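Long-range contacts in fimbrial structural subunit (Actinomyces naeslundii, PDB 3QDH), which builds the shaft of Actinomyces type 2 fimbriae and mediates interactions with streptococci and host cells during oral biofilm development: residues 5-10 against 27-32; 61-66 against 102-107; 45-50 against 122-127; 152-157 against 230-235. All blocks are in the same frame, centred on the assembly; numbering follows the deposited sequence.

Interaction 1. Residues 5-10 against 27-32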
loop_
_atom_site.group_PDB
_atom_site.type_symbol
_atom_site.label_atom_id
_atom_site.label_comp_id
_atom_site.label_asym_id
_atom_site.label_seq_id
_atom_site.Cartn_x
_atom_site.Cartn_y
_atom_site.Cartn_z
ATOM N N SER A 5 -5.858 -15.860 -16.043
ATOM C CA SER A 5 -4.950 -14.744 -15.814
ATOM C C SER A 5 -5.274 -14.020 -14.498
ATOM O O SER A 5 -6.380 -14.142 -13.963
ATOM C CB SER A 5 -4.991 -13.772 -16.992
ATOM O OG SER A 5 -6.209 -13.047 -17.015
ATOM N N VAL A 6 -4.284 -13.303 -13.972
ATOM C CA VAL A 6 -4.428 -12.548 -12.725
ATOM C C VAL A 6 -4.008 -11.120 -12.966
ATOM O O VAL A 6 -2.979 -10.871 -13.601
ATOM C CB VAL A 6 -3.512 -13.065 -11.586
ATOM C CG1 VAL A 6 -4.136 -12.741 -10.218
ATOM C CG2 VAL A 6 -3.231 -14.533 -11.726
ATOM N N GLU A 7 -4.792 -10.183 -12.451
ATOM C CA GLU A 7 -4.478 -8.773 -12.607
ATOM C C GLU A 7 -4.255 -8.158 -11.235
ATOM O O GLU A 7 -4.985 -8.460 -10.285
ATOM C CB GLU A 7 -5.598 -8.036 -13.359
ATOM C CG GLU A 7 -5.727 -8.415 -14.852
ATOM C CD GLU A 7 -6.223 -9.834 -15.066
ATOM O OE1 GLU A 7 -7.328 -10.158 -14.589
ATOM O OE2 GLU A 7 -5.525 -10.652 -15.717
ATOM N N LYS A 8 -3.259 -7.284 -11.133
ATOM C CA LYS A 8 -2.979 -6.621 -9.867
ATOM C C LYS A 8 -2.915 -5.109 -10.053
ATOM O O LYS A 8 -2.412 -4.615 -11.078
ATOM C CB LYS A 8 -1.678 -7.168 -9.250
ATOM C CG LYS A 8 -1.348 -6.609 -7.872
ATOM C CD LYS A 8 -0.255 -7.415 -7.164
ATOM C CE LYS A 8 -0.065 -6.863 -5.749
ATOM N NZ LYS A 8 0.822 -7.643 -4.824
ATOM N N SER A 9 -3.450 -4.387 -9.070
ATOM C CA SER A 9 -3.389 -2.930 -9.041
ATOM C C SER A 9 -2.945 -2.449 -7.663
ATOM O O SER A 9 -2.483 -3.246 -6.829
ATOM C CB SER A 9 -4.757 -2.330 -9.400
ATOM O OG SER A 9 -4.655 -0.926 -9.603
ATOM N N ILE A 10 -3.060 -1.140 -7.438
ATOM C CA ILE A 10 -2.794 -0.523 -6.130
ATOM C C ILE A 10 -3.842 0.557 -5.853
ATOM O O ILE A 10 -4.147 1.369 -6.723
ATOM C CB ILE A 10 -1.392 0.168 -6.053
ATOM C CG1 ILE A 10 -0.271 -0.744 -6.564
ATOM C CG2 ILE A 10 -1.082 0.605 -4.614
ATOM C CD1 ILE A 10 1.074 -0.006 -6.782
ATOM N N PRO A 27 -5.536 -4.283 -4.827
ATOM C CA PRO A 27 -6.621 -5.047 -5.457
ATOM C C PRO A 27 -6.076 -6.100 -6.431
ATOM O O PRO A 27 -5.233 -5.792 -7.286
ATOM C CB PRO A 27 -7.448 -3.970 -6.179
ATOM C CG PRO A 27 -7.056 -2.682 -5.534
ATOM C CD PRO A 27 -5.614 -2.850 -5.161
ATOM N N VAL A 28 -6.518 -7.345 -6.253
ATOM C CA VAL A 28 -6.083 -8.468 -7.080
ATOM C C VAL A 28 -7.340 -9.132 -7.628
ATOM O O VAL A 28 -8.300 -9.349 -6.879
ATOM C CB VAL A 28 -5.230 -9.501 -6.261
ATOM C CG1 VAL A 28 -5.059 -10.808 -7.030
ATOM C CG2 VAL A 28 -3.857 -8.917 -5.898
ATOM N N SER A 29 -7.361 -9.428 -8.925
ATOM C CA SER A 29 -8.527 -10.091 -9.515
ATOM C C SER A 29 -8.193 -11.084 -10.635
ATOM O O SER A 29 -7.201 -10.938 -11.349
ATOM C CB SER A 29 -9.591 -9.075 -9.974
ATOM O OG SER A 29 -9.172 -8.379 -11.125
ATOM N N SER A 30 -9.046 -12.097 -10.763
ATOM C CA SER A 30 -8.930 -13.093 -11.815
ATOM C C SER A 30 -10.323 -13.377 -12.385
ATOM O O SER A 30 -11.273 -13.640 -11.634
ATOM C CB SER A 30 -8.308 -14.376 -11.247
ATOM O OG SER A 30 -8.117 -15.337 -12.276
ATOM N N THR A 31 -10.450 -13.308 -13.705
ATOM C CA THR A 31 -11.733 -13.588 -14.348
ATOM C C THR A 31 -11.981 -15.096 -14.321
ATOM O O THR A 31 -11.138 -15.872 -14.760
ATOM C CB THR A 31 -11.763 -13.074 -15.798
ATOM O OG1 THR A 31 -11.639 -11.645 -15.797
ATOM C CG2 THR A 31 -13.082 -13.465 -16.478
ATOM N N ALA A 32 -13.134 -15.503 -13.781
ATOM C CA ALA A 32 -13.475 -16.920 -13.700
ATOM C C ALA A 32 -13.695 -17.513 -15.095
ATOM O O ALA A 32 -14.448 -16.953 -15.906
ATOM C CB ALA A 32 -14.711 -17.127 -12.806
HETATM O O HOH W 1 -8.796 -15.535 -16.090
HETATM O O HOH W 2 -8.326 -12.336 -15.376
HETATM O O HOH W 3 -7.019 -5.849 -9.834
HETATM O O HOH W 4 -9.487 -9.571 -13.673
#
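The hydroxyl OG of S30 reaches across to S5 O at 2.7 Å, a short bond whose donor stands 27° out of the carbonyl plane. It can do so because OG lies opposite the backbone N (chi1 -177°), which brings it to segment 5-10. From there the two segments run antiparallel. E7 and S29 are the hydrogen-bonded pair: E7 N gives to S29 O at 2.8 Å and S29 N returns a bond to E7 O at 2.9 Å. Two residues on, past the non-hydrogen-bonded pair K8-V28, S9 N gives to P27 O, also 2.9 Å. On the outer side, S5 OG donates to E7 OE2 on its syn lone pair at 2.8 Å, and a water donating to S5 OG takes the N-H of T31. On the face of V6, K8, V28 and S30, V6 CG1 meets V28 CG1 at 3.8 Å, while V28 CG2 lies against K8 CG at 3.9 Å. The extended K8 side chain carries NZ to N121, joined covalently to its CG in an isopeptide bond, and to a hydrogen bond with D48 OD2. Strand 102-111 continues the sheet beyond strand 23-31, and V6, V28 and S30 pack on strand 118-131.

Interaction 2. Residues 61-66 against 102-107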
loop_
_atom_site.group_PDB
_atom_site.type_symbol
_atom_site.label_atom_id
_atom_site.label_comp_id
_atom_site.label_asym_id
_atom_site.label_seq_id
_atom_site.Cartn_x
_atom_site.Cartn_y
_atom_site.Cartn_z
ATOM N N GLU A 61 -11.869 -7.705 1.823
ATOM C CA GLU A 61 -12.779 -7.432 0.696
ATOM C C GLU A 61 -12.802 -8.544 -0.362
ATOM O O GLU A 61 -12.761 -8.273 -1.566
ATOM C CB GLU A 61 -12.457 -6.086 0.020
ATOM C CG GLU A 61 -12.459 -4.869 0.930
ATOM C CD GLU A 61 -12.436 -3.552 0.151
ATOM O OE1 GLU A 61 -12.809 -3.536 -1.041
ATOM O OE2 GLU A 61 -12.047 -2.523 0.732
ATOM N N VAL A 62 -12.866 -9.791 0.085
ATOM C CA VAL A 62 -12.939 -10.921 -0.836
ATOM C C VAL A 62 -14.284 -10.833 -1.532
ATOM O O VAL A 62 -15.305 -10.635 -0.870
ATOM C CB VAL A 62 -12.809 -12.263 -0.101
ATOM C CG1 VAL A 62 -12.836 -13.430 -1.102
ATOM C CG2 VAL A 62 -11.513 -12.297 0.714
ATOM N N SER A 63 -14.276 -10.943 -2.861
ATOM C CA SER A 63 -15.484 -10.712 -3.644
ATOM C C SER A 63 -15.613 -11.613 -4.860
ATOM O O SER A 63 -14.624 -12.047 -5.441
ATOM C CB SER A 63 -15.546 -9.248 -4.104
ATOM O OG SER A 63 -15.319 -8.376 -3.006
ATOM N N LEU A 64 -16.858 -11.886 -5.232
ATOM C CA LEU A 64 -17.164 -12.484 -6.513
ATOM C C LEU A 64 -18.145 -11.540 -7.187
ATOM O O LEU A 64 -19.261 -11.338 -6.696
ATOM C CB LEU A 64 -17.783 -13.876 -6.349
ATOM C CG LEU A 64 -18.293 -14.533 -7.644
ATOM C CD1 LEU A 64 -17.193 -14.704 -8.706
ATOM C CD2 LEU A 64 -18.976 -15.874 -7.336
ATOM N N GLU A 65 -17.717 -10.959 -8.303
ATOM C CA GLU A 65 -18.486 -9.923 -8.995
ATOM C C GLU A 65 -19.906 -10.378 -9.326
ATOM O O GLU A 65 -20.102 -11.450 -9.908
ATOM C CB GLU A 65 -17.745 -9.522 -10.265
ATOM C CG GLU A 65 -18.374 -8.396 -11.052
ATOM C CD GLU A 65 -17.803 -8.291 -12.447
ATOM O OE1 GLU A 65 -17.095 -9.233 -12.898
ATOM O OE2 GLU A 65 -18.073 -7.259 -13.099
ATOM N N GLY A 66 -20.884 -9.553 -8.949
ATOM C CA GLY A 66 -22.291 -9.817 -9.246
ATOM C C GLY A 66 -22.984 -10.665 -8.191
ATOM O O GLY A 66 -24.159 -11.013 -8.346
ATOM N N LYS A 102 -15.426 -11.539 -12.145
ATOM C CA LYS A 102 -14.170 -11.361 -11.413
ATOM C C LYS A 102 -14.176 -11.860 -9.975
ATOM O O LYS A 102 -15.032 -11.483 -9.162
ATOM C CB LYS A 102 -13.688 -9.910 -11.484
ATOM C CG LYS A 102 -13.070 -9.553 -12.831
ATOM C CD LYS A 102 -12.710 -8.069 -12.898
ATOM C CE LYS A 102 -12.508 -7.631 -14.348
ATOM N NZ LYS A 102 -12.678 -6.149 -14.510
ATOM N N VAL A 103 -13.208 -12.730 -9.684
ATOM C CA VAL A 103 -12.907 -13.181 -8.336
ATOM C C VAL A 103 -11.769 -12.296 -7.828
ATOM O O VAL A 103 -10.718 -12.218 -8.475
ATOM C CB VAL A 103 -12.406 -14.641 -8.327
ATOM C CG1 VAL A 103 -12.258 -15.124 -6.897
ATOM C CG2 VAL A 103 -13.342 -15.569 -9.151
ATOM N N SER A 104 -11.967 -11.647 -6.681
ATOM C CA SER A 104 -11.001 -10.655 -6.208
ATOM C C SER A 104 -10.796 -10.612 -4.696
ATOM O O SER A 104 -11.598 -11.135 -3.921
ATOM C CB SER A 104 -11.372 -9.255 -6.738
ATOM O OG SER A 104 -12.623 -8.834 -6.228
ATOM N N ALA A 105 -9.687 -9.995 -4.293
ATOM C CA ALA A 105 -9.439 -9.654 -2.909
ATOM C C ALA A 105 -8.469 -8.485 -2.873
ATOM O O ALA A 105 -7.823 -8.175 -3.873
ATOM C CB ALA A 105 -8.875 -10.844 -2.149
ATOM N N VAL A 106 -8.376 -7.834 -1.722
ATOM C CA VAL A 106 -7.428 -6.738 -1.546
ATOM C C VAL A 106 -6.359 -7.216 -0.571
ATOM O O VAL A 106 -6.637 -7.400 0.617
ATOM C CB VAL A 106 -8.127 -5.462 -1.013
ATOM C CG1 VAL A 106 -7.109 -4.350 -0.743
ATOM C CG2 VAL A 106 -9.196 -4.971 -1.997
ATOM N N PHE A 107 -5.146 -7.442 -1.071
ATOM C CA PHE A 107 -4.031 -7.813 -0.208
ATOM C C PHE A 107 -3.431 -6.547 0.373
ATOM O O PHE A 107 -3.464 -5.493 -0.268
ATOM C CB PHE A 107 -2.994 -8.631 -0.981
ATOM C CG PHE A 107 -3.507 -9.973 -1.421
ATOM C CD1 PHE A 107 -3.265 -11.105 -0.657
ATOM C CD2 PHE A 107 -4.281 -10.094 -2.582
ATOM C CE1 PHE A 107 -3.761 -12.347 -1.051
ATOM C CE2 PHE A 107 -4.772 -11.326 -2.989
ATOM C CZ PHE A 107 -4.511 -12.458 -2.223
HETATM O O HOH W 5 -12.225 -7.205 -3.948
#
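S63 and S104 face each other as a hydrogen-bonded pair with their side chains on one surface, S63 CB 3.6 Å from S104 OG. S63 OG folds back to its own strand and gives a bond to E61 O at 2.9 Å, from 62° out of the carbonyl plane. S104 OG instead shares a water with that same oxygen. On the same surface E61 and V106 run alongside each other in the same direction, with V106 CG2 4.0 Å from E61 CB. The backbones form an antiparallel ladder in the sheet of the CnaA (DEv-IgG) module, with bonds from S63 N to S104 O, S104 N to S63 O and E65 N to K102 O. At E65 and K102 a side chain makes the pair's second bond: with CG trans to its N (chi1 -176°) and the rest extended, E65 sets OE1, not its carbonyl, to accept from K102 N on the anti lone pair at 2.9 Å. The K102 side chain slants across it. On the opposite surface L64 and V103 cross at an angle, CD1 to CG2 4.0 Å, and V62 CG2 touches A105 CB at 4.2 Å. F87 of strand 82-87 covers V62 and V103 there.

Interaction 3. Residues 45-50 against 122-127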
loop_
_atom_site.group_PDB
_atom_site.type_symbol
_atom_site.label_atom_id
_atom_site.label_comp_id
_atom_site.label_asym_id
_atom_site.label_seq_id
_atom_site.Cartn_x
_atom_site.Cartn_y
_atom_site.Cartn_z
ATOM N N GLN A 45 -7.476 -20.575 -5.394
ATOM C CA GLN A 45 -6.824 -19.778 -4.361
ATOM C C GLN A 45 -6.146 -18.559 -4.967
ATOM O O GLN A 45 -5.453 -18.681 -5.975
ATOM C CB GLN A 45 -5.775 -20.636 -3.629
ATOM C CG GLN A 45 -5.003 -19.935 -2.484
ATOM C CD GLN A 45 -3.935 -20.845 -1.894
ATOM O OE1 GLN A 45 -4.152 -21.525 -0.879
ATOM N NE2 GLN A 45 -2.788 -20.886 -2.546
ATOM N N LEU A 46 -6.335 -17.394 -4.342
ATOM C CA LEU A 46 -5.527 -16.223 -4.655
ATOM C C LEU A 46 -4.378 -16.167 -3.637
ATOM O O LEU A 46 -4.596 -16.285 -2.426
ATOM C CB LEU A 46 -6.365 -14.939 -4.606
ATOM C CG LEU A 46 -7.550 -14.802 -5.594
ATOM C CD1 LEU A 46 -8.374 -13.560 -5.250
ATOM C CD2 LEU A 46 -7.090 -14.776 -7.057
ATOM N N ARG A 47 -3.157 -16.005 -4.142
ATOM C CA ARG A 47 -1.957 -16.079 -3.315
ATOM C C ARG A 47 -1.100 -14.851 -3.574
ATOM O O ARG A 47 -1.022 -14.377 -4.702
ATOM C CB ARG A 47 -1.152 -17.329 -3.654
ATOM C CG ARG A 47 0.051 -17.582 -2.734
ATOM C CD ARG A 47 0.740 -18.879 -3.112
ATOM N NE ARG A 47 -0.043 -20.059 -2.725
ATOM C CZ ARG A 47 0.378 -21.315 -2.874
ATOM N NH1 ARG A 47 1.577 -21.555 -3.418
ATOM N NH2 ARG A 47 -0.390 -22.331 -2.482
ATOM N N ASP A 48 -0.456 -14.357 -2.523
ATOM C CA ASP A 48 0.365 -13.160 -2.611
ATOM C C ASP A 48 1.403 -13.206 -1.498
ATOM O O ASP A 48 1.059 -13.207 -0.312
ATOM C CB ASP A 48 -0.510 -11.895 -2.497
ATOM C CG ASP A 48 0.192 -10.628 -2.998
ATOM O OD1 ASP A 48 1.397 -10.452 -2.734
ATOM O OD2 ASP A 48 -0.471 -9.773 -3.629
ATOM N N THR A 49 2.674 -13.255 -1.878
ATOM C CA THR A 49 3.757 -13.104 -0.905
ATOM C C THR A 49 4.136 -11.634 -0.914
ATOM O O THR A 49 4.675 -11.130 -1.897
ATOM C CB THR A 49 4.975 -13.966 -1.254
ATOM O OG1 THR A 49 4.598 -15.341 -1.246
ATOM C CG2 THR A 49 6.118 -13.747 -0.238
ATOM N N LEU A 50 3.848 -10.943 0.179
ATOM C CA LEU A 50 4.092 -9.510 0.220
ATOM C C LEU A 50 5.547 -9.191 0.549
ATOM O O LEU A 50 6.230 -9.954 1.236
ATOM C CB LEU A 50 3.128 -8.807 1.174
ATOM C CG LEU A 50 1.727 -8.645 0.561
ATOM C CD1 LEU A 50 0.871 -9.881 0.832
ATOM C CD2 LEU A 50 1.046 -7.411 1.083
ATOM N N ARG A 122 3.507 -8.965 -6.764
ATOM C CA ARG A 122 2.799 -9.825 -7.702
ATOM C C ARG A 122 1.848 -10.717 -6.910
ATOM O O ARG A 122 2.029 -10.931 -5.707
ATOM C CB ARG A 122 3.777 -10.718 -8.470
ATOM C CG ARG A 122 4.643 -9.993 -9.498
ATOM C CD ARG A 122 5.535 -10.999 -10.202
ATOM N NE ARG A 122 6.561 -10.402 -11.061
ATOM C CZ ARG A 122 6.401 -10.099 -12.348
ATOM N NH1 ARG A 122 5.228 -10.275 -12.963
ATOM N NH2 ARG A 122 7.427 -9.596 -13.025
ATOM N N ALA A 123 0.836 -11.236 -7.590
ATOM C CA ALA A 123 -0.081 -12.206 -6.995
ATOM C C ALA A 123 -0.238 -13.360 -7.966
ATOM O O ALA A 123 0.111 -13.240 -9.150
ATOM C CB ALA A 123 -1.438 -11.551 -6.692
ATOM N N GLN A 124 -0.749 -14.483 -7.468
ATOM C CA GLN A 124 -0.953 -15.655 -8.295
ATOM C C GLN A 124 -2.363 -16.214 -8.111
ATOM O O GLN A 124 -2.998 -15.963 -7.091
ATOM C CB GLN A 124 0.071 -16.722 -7.917
ATOM C CG GLN A 124 1.485 -16.368 -8.364
ATOM C CD GLN A 124 2.510 -17.367 -7.917
ATOM O OE1 GLN A 124 2.418 -17.933 -6.824
ATOM N NE2 GLN A 124 3.520 -17.585 -8.759
ATOM N N VAL A 125 -2.847 -16.951 -9.103
ATOM C CA VAL A 125 -4.052 -17.752 -8.935
ATOM C C VAL A 125 -3.648 -19.219 -9.021
ATOM O O VAL A 125 -3.024 -19.655 -9.997
ATOM C CB VAL A 125 -5.213 -17.348 -9.899
ATOM C CG1 VAL A 125 -4.775 -17.359 -11.359
ATOM C CG2 VAL A 125 -6.435 -18.254 -9.699
ATOM N N ILE A 126 -3.955 -19.953 -7.961
ATOM C CA ILE A 126 -3.651 -21.377 -7.858
ATOM C C ILE A 126 -4.989 -22.095 -7.942
ATOM O O ILE A 126 -5.764 -22.087 -6.989
ATOM C CB ILE A 126 -2.939 -21.722 -6.502
ATOM C CG1 ILE A 126 -1.774 -20.749 -6.194
ATOM C CG2 ILE A 126 -2.515 -23.199 -6.435
ATOM C CD1 ILE A 126 -0.833 -20.494 -7.317
ATOM N N SER A 127 -5.273 -22.677 -9.101
ATOM C CA SER A 127 -6.536 -23.384 -9.295
ATOM C C SER A 127 -6.371 -24.564 -10.244
ATOM O O SER A 127 -5.408 -24.634 -11.014
ATOM C CB SER A 127 -7.657 -22.439 -9.761
ATOM O OG SER A 127 -7.386 -21.870 -11.029
HETATM O O HOH W 6 3.332 -20.057 -5.621
HETATM O O HOH W 7 3.417 -13.124 -4.710
HETATM O O HOH W 8 5.145 -10.019 -4.523
#
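R47 leaves its strand with CG opposite the backbone N (chi1 -174°) and bends at chi3 (-73°), a turn that sets the guanidinium down on I126. CG1 of I126 sits 3.9 Å above the guanidinium plane, over its centre, so one flat face rests on aliphatic carbon. The polar rim is held from elsewhere: NH2 bonds to P142 O and NH1 to A143 O. Q124 crosses R47 with its amide plane turned 51° from the guanidinium, and a water joins R47 NH1 to Q124 OE1, while Q124 NE2 bonds to T150 OG1. Beneath, the strands are antiparallel and paired by four backbone bonds: Q45 and I126 exchange one pair, with I126 N to Q45 O at 2.8 Å, while Q45 N to I126 O is clearly bent. R47 and Q124 exchange the other pair, Q124 N lying 2.8 Å from R47 O. On the inner face L46 CD2 approaches V125 CB at 4.3 Å. D48 reaches segment 122-127, its OD2 3.7 Å from A123 CB. This puts the carboxylate beside the K8-N121 link, an arrangement characteristic of intramolecular isopeptide bonds in Gram-positive pilin domains, here in the CnaA-type module.

Interaction 4. Residues 152-157 against 230-235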
loop_
_atom_site.group_PDB
_atom_site.type_symbol
_atom_site.label_atom_id
_atom_site.label_comp_id
_atom_site.label_asym_id
_atom_site.label_seq_id
_atom_site.Cartn_x
_atom_site.Cartn_y
_atom_site.Cartn_z
ATOM N N ASN A 152 0.822 -9.223 -13.505
ATOM C CA ASN A 152 1.684 -8.058 -13.679
ATOM C C ASN A 152 2.283 -7.629 -12.329
ATOM O O ASN A 152 1.674 -7.836 -11.265
ATOM C CB ASN A 152 0.865 -6.907 -14.293
ATOM C CG ASN A 152 -0.268 -6.434 -13.380
ATOM O OD1 ASN A 152 -1.269 -7.141 -13.168
ATOM N ND2 ASN A 152 -0.114 -5.233 -12.830
ATOM N N GLU A 153 3.493 -7.075 -12.371
ATOM C CA GLU A 153 4.147 -6.570 -11.165
ATOM C C GLU A 153 3.772 -5.103 -11.004
ATOM O O GLU A 153 3.882 -4.337 -11.962
ATOM C CB GLU A 153 5.675 -6.734 -11.257
ATOM C CG GLU A 153 6.441 -6.415 -9.950
ATOM C CD GLU A 153 7.964 -6.491 -10.094
ATOM O OE1 GLU A 153 8.523 -5.848 -11.005
ATOM O OE2 GLU A 153 8.608 -7.184 -9.281
ATOM N N VAL A 154 3.326 -4.712 -9.808
ATOM C CA VAL A 154 3.058 -3.300 -9.527
ATOM C C VAL A 154 4.148 -2.791 -8.595
ATOM O O VAL A 154 4.788 -3.581 -7.911
ATOM C CB VAL A 154 1.676 -3.046 -8.876
ATOM C CG1 VAL A 154 0.528 -3.502 -9.798
ATOM C CG2 VAL A 154 1.591 -3.695 -7.474
ATOM N N THR A 155 4.348 -1.479 -8.585
ATOM C CA THR A 155 5.364 -0.853 -7.743
ATOM C C THR A 155 4.831 0.401 -7.066
ATOM O O THR A 155 4.207 1.265 -7.703
ATOM C CB THR A 155 6.656 -0.523 -8.550
ATOM O OG1 THR A 155 7.144 -1.713 -9.168
ATOM C CG2 THR A 155 7.745 0.052 -7.631
ATOM N N SER A 156 5.063 0.470 -5.758
ATOM C CA SER A 156 4.777 1.646 -4.955
ATOM C C SER A 156 6.125 2.209 -4.486
ATOM O O SER A 156 6.941 1.485 -3.912
ATOM C CB SER A 156 3.903 1.260 -3.759
ATOM O OG SER A 156 3.546 2.393 -2.994
ATOM N N ARG A 157 6.346 3.496 -4.747
ATOM C CA ARG A 157 7.629 4.134 -4.467
ATOM C C ARG A 157 7.583 5.020 -3.234
ATOM O O ARG A 157 6.632 5.783 -3.041
ATOM C CB ARG A 157 8.118 4.929 -5.675
ATOM C CG ARG A 157 8.378 4.053 -6.887
ATOM C CD ARG A 157 9.375 4.687 -7.839
ATOM N NE ARG A 157 10.220 3.675 -8.480
ATOM C CZ ARG A 157 9.817 2.871 -9.462
ATOM N NH1 ARG A 157 8.575 2.953 -9.931
ATOM N NH2 ARG A 157 10.659 1.982 -9.975
ATOM N N ASP A 230 3.187 5.737 -7.635
ATOM C CA ASP A 230 3.013 4.317 -7.951
ATOM C C ASP A 230 2.923 4.059 -9.456
ATOM O O ASP A 230 2.857 4.997 -10.254
ATOM C CB ASP A 230 1.844 3.691 -7.160
ATOM C CG ASP A 230 0.493 4.285 -7.523
ATOM O OD1 ASP A 230 0.167 4.368 -8.726
ATOM O OD2 ASP A 230 -0.265 4.655 -6.600
ATOM N N SER A 231 2.925 2.780 -9.830
ATOM C CA SER A 231 3.033 2.372 -11.226
ATOM C C SER A 231 1.681 2.344 -11.957
ATOM O O SER A 231 1.625 1.991 -13.135
ATOM C CB SER A 231 3.723 1.005 -11.321
ATOM O OG SER A 231 2.979 0.002 -10.637
ATOM N N ILE A 232 0.608 2.727 -11.267
ATOM C CA ILE A 232 -0.737 2.678 -11.860
ATOM C C ILE A 232 -1.083 3.978 -12.573
ATOM O O ILE A 232 -0.913 5.055 -12.013
ATOM C CB ILE A 232 -1.834 2.392 -10.797
ATOM C CG1 ILE A 232 -1.427 1.230 -9.873
ATOM C CG2 ILE A 232 -3.199 2.146 -11.476
ATOM C CD1 ILE A 232 -1.222 -0.110 -10.584
ATOM N N ASP A 233 -1.571 3.874 -13.799
ATOM C CA ASP A 233 -2.040 5.056 -14.536
ATOM C C ASP A 233 -3.543 5.265 -14.335
ATOM O O ASP A 233 -4.256 4.353 -13.903
ATOM C CB ASP A 233 -1.714 4.926 -16.024
ATOM C CG ASP A 233 -1.203 6.233 -16.637
ATOM O OD1 ASP A 233 -1.085 7.262 -15.911
ATOM O OD2 ASP A 233 -0.904 6.214 -17.849
ATOM N N GLY A 234 -4.024 6.465 -14.640
ATOM C CA GLY A 234 -5.443 6.760 -14.494
ATOM C C GLY A 234 -5.730 8.145 -13.971
ATOM O O GLY A 234 -4.941 8.713 -13.209
ATOM N N ALA A 235 -6.875 8.679 -14.390
ATOM C CA ALA A 235 -7.294 10.036 -14.068
ATOM C C ALA A 235 -7.489 10.258 -12.573
ATOM O O ALA A 235 -8.008 9.386 -11.874
ATOM C CB ALA A 235 -8.587 10.367 -14.814
#
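An Asx turn closes strand 220-230 at D230, and this turn of the SpaA-like prealbumin (CnaB) fold is fastened to the start of strand 154-165 through T155 and S231. S231 works with both its backbone and its side chain. Its N-H bonds to T155 O at 2.9 Å, nearly in line with the carbonyl although the hydrogen itself is bent off to 134°. Its hydroxyl completes the same pair: chi1 of 61° places OG between the backbone N and the carbonyl carbon, where it accepts from T155 N at 2.9 Å along an almost straight N-H (165°). A side-chain oxygen thus does the job a strand carbonyl would do, just where segment 230-235 turns off from the ladder. S156 and D230 form the one bridge, antiparallel and non-hydrogen-bonded, with D230 CA only 3.3 Å from T155 O. The carboxylate of D230 leads away from strand 154-165; OD1 accepts the turn's bond from I232 N at 3.1 Å, and R237 makes a salt bridge to the same oxygen. Strand 154-165 also pairs with strand 118-131, so this rung lies where the two modules meet. Beside the turn, I232 comes back toward the strand, its CG1 anti to the carbonyl carbon, and CD1 ends 3.9 Å from V154 CG1.

Overall arrangement
Interactions 1 and 2 sit in one sheet of the CnaA module, joined directly where strand 23-31 bonds to strand 102-111 (V28 with A105, S30 with V103). Interaction 3 belongs to the facing sheet and is the most buried of the four; L46 and D48 pack on F107, and V125 on V6, closing the core between the sheets. Interactions 1 and 3 are also tied covalently through their strands, unlike 2 and 4. Interaction 2 reaches the surface at its E61, E65 and K102 ends, and interaction 1 is hydrated along one side. Interaction 4, the smallest, is chiefly a polar turn against a strand; N152 bonds to K8 N, tying it back to interaction 1.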